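Local coordinates for hemolysin-like protein containing CBS domains (Oenococcus oeni, PDB 3OCO) that is of unknown function but belongs to a family of CBS-domain membrane proteins, this chain being the paired CBS-domain part, and may bind flavin adenine dinucleotide, at residues D36-I41 with K85-T90. Sequence-based numbering, arbitrary orientation.
Sequences DVDETI and KAKIST
Glu39 and Ile41 grip the 85-90 loop through its backbone on both sides of Lys87. Ile88 N donates to Glu39 O at 2.8 Å, and Ile41 N returns a bond of the same length to Ala86 O; both donors lie almost in line with the carbonyl they meet. The pair makes a single beta bridge between Thr40 and Lys87, and Lys87 CA adds a C-H contact to Glu39 O. Ser89 N reaches Val37 O only weakly, at 3.4 Å.

With CG1 of Ile88 beside its own backbone N (chi1 -56°), that branch faces two carbonyl oxygens, 3.1 Å from Glu39 O and 3.3 Å from Asp36 O. Val37 puts CG2 tightly against Ser89 CB, at 3.4 Å. The Lys87 chain, bent at chi2 and again at chi4, passes CD close to Asp38 O and brings NZ to 4.0 Å from Asp38 OD1, short of a salt bridge. A water joins that same OD1 to Ser89 OG.

Further out, a type I turn from Asp36 to Glu39 and an Asx turn at Asp36 OD2 shape the first loop, while Asp36 OD1 is held by Asn62 and Thr59. Thr40 N-caps helix 41-51 at a backbone N beyond Ile41, and its OG1 also bonds Asp43 OD2. The bridge thus ties the turn after strand 35-36 to the loop between helix 73-83 and strand 96-99, consistent with a tandem CBS pair.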
loop_
_atom_site.group_PDB
_atom_site.type_symbol
_atom_site.label_atom_id
_atom_site.label_comp_id
_atom_site.label_asym_id
_atom_site.label_seq_id
_atom_site.Cartn_x
_atom_site.Cartn_y
_atom_site.Cartn_z
ATOM N N ASP A 36 15.686 -13.987 -2.195
ATOM C CA ASP A 36 15.988 -15.078 -3.119
ATOM C C ASP A 36 15.012 -16.253 -2.966
ATOM O O ASP A 36 14.549 -16.544 -1.862
ATOM C CB ASP A 36 17.431 -15.557 -2.911
ATOM C CG ASP A 36 17.855 -16.593 -3.940
ATOM O OD1 ASP A 36 17.839 -16.256 -5.142
ATOM O OD2 ASP A 36 18.197 -17.739 -3.551
ATOM N N VAL A 37 14.719 -16.932 -4.074
ATOM C CA VAL A 37 13.770 -18.042 -4.069
ATOM C C VAL A 37 14.161 -19.149 -3.072
ATOM O O VAL A 37 13.320 -19.939 -2.643
ATOM C CB VAL A 37 13.608 -18.642 -5.478
ATOM C CG1 VAL A 37 14.940 -19.237 -5.978
ATOM C CG2 VAL A 37 12.517 -19.685 -5.489
ATOM N N ASP A 38 15.434 -19.192 -2.691
ATOM C CA ASP A 38 15.921 -20.226 -1.782
ATOM C C ASP A 38 16.188 -19.726 -0.367
ATOM O O ASP A 38 16.726 -20.457 0.469
ATOM C CB ASP A 38 17.188 -20.862 -2.331
ATOM C CG ASP A 38 16.901 -22.033 -3.248
ATOM O OD1 ASP A 38 15.716 -22.289 -3.562
ATOM O OD2 ASP A 38 17.874 -22.700 -3.650
ATOM N N GLU A 39 15.845 -18.475 -0.096
ATOM C CA GLU A 39 15.904 -18.001 1.277
ATOM C C GLU A 39 14.677 -18.509 2.008
ATOM O O GLU A 39 13.673 -18.861 1.386
ATOM C CB GLU A 39 16.023 -16.485 1.342
ATOM C CG GLU A 39 17.377 -16.036 1.875
ATOM C CD GLU A 39 18.024 -14.966 1.015
ATOM O OE1 GLU A 39 17.297 -14.092 0.489
ATOM O OE2 GLU A 39 19.267 -14.997 0.870
ATOM N N THR A 40 14.778 -18.592 3.329
ATOM C CA THR A 40 13.676 -19.069 4.144
ATOM C C THR A 40 12.761 -17.915 4.531
ATOM O O THR A 40 13.149 -16.750 4.484
ATOM C CB THR A 40 14.190 -19.641 5.430
ATOM O OG1 THR A 40 14.860 -18.592 6.137
ATOM C CG2 THR A 40 15.183 -20.784 5.149
ATOM N N ILE A 41 11.549 -18.255 4.940
ATOM C CA ILE A 41 10.599 -17.257 5.354
ATOM C C ILE A 41 11.208 -16.457 6.479
ATOM O O ILE A 41 11.130 -15.239 6.491
ATOM C CB ILE A 41 9.321 -17.900 5.826
ATOM C CG1 ILE A 41 8.696 -18.703 4.687
ATOM C CG2 ILE A 41 8.354 -16.834 6.339
ATOM C CD1 ILE A 41 7.793 -17.894 3.807
ATOM N N LYS A 85 10.906 -22.048 8.211
ATOM C CA LYS A 85 12.025 -22.669 7.502
ATOM C C LYS A 85 11.653 -22.925 6.053
ATOM O O LYS A 85 12.515 -23.201 5.230
ATOM C CB LYS A 85 12.461 -23.958 8.200
ATOM C CG LYS A 85 12.941 -23.709 9.623
ATOM C CD LYS A 85 13.113 -24.981 10.423
ATOM C CE LYS A 85 13.827 -24.683 11.735
ATOM N NZ LYS A 85 15.147 -24.006 11.521
ATOM N N ALA A 86 10.366 -22.821 5.740
ATOM C CA ALA A 86 9.919 -22.952 4.364
ATOM C C ALA A 86 10.584 -21.884 3.505
ATOM O O ALA A 86 10.947 -20.821 4.002
ATOM C CB ALA A 86 8.406 -22.855 4.282
ATOM N N LYS A 87 10.748 -22.187 2.220
ATOM C CA LYS A 87 11.489 -21.340 1.285
ATOM C C LYS A 87 10.552 -20.329 0.674
ATOM O O LYS A 87 9.367 -20.604 0.513
ATOM C CB LYS A 87 12.071 -22.186 0.132
ATOM C CG LYS A 87 13.090 -23.253 0.532
ATOM C CD LYS A 87 14.360 -22.599 1.049
ATOM C CE LYS A 87 15.452 -23.607 1.157
ATOM N NZ LYS A 87 15.497 -24.386 -0.132
ATOM N N ILE A 88 11.095 -19.185 0.269
ATOM C CA ILE A 88 10.279 -18.133 -0.319
ATOM C C ILE A 88 9.399 -18.687 -1.437
ATOM O O ILE A 88 8.256 -18.266 -1.598
ATOM C CB ILE A 88 11.138 -16.976 -0.841
ATOM C CG1 ILE A 88 12.027 -16.436 0.272
ATOM C CG2 ILE A 88 10.260 -15.846 -1.329
ATOM C CD1 ILE A 88 11.256 -15.706 1.337
ATOM N N SER A 89 9.931 -19.633 -2.206
ATOM C CA SER A 89 9.191 -20.215 -3.323
ATOM C C SER A 89 7.820 -20.738 -2.917
ATOM O O SER A 89 6.903 -20.827 -3.730
ATOM C CB SER A 89 9.990 -21.360 -3.958
ATOM O OG SER A 89 10.363 -22.317 -2.974
ATOM N N THR A 90 7.673 -21.123 -1.663
ATOM C CA THR A 90 6.382 -21.632 -1.237
ATOM C C THR A 90 5.320 -20.521 -1.121
ATOM O O THR A 90 4.134 -20.803 -1.266
ATOM C CB THR A 90 6.493 -22.487 0.042
ATOM O OG1 THR A 90 6.826 -21.655 1.164
ATOM C CG2 THR A 90 7.573 -23.586 -0.158
HETATM O O HOH W 1 13.137 -23.088 -3.204
#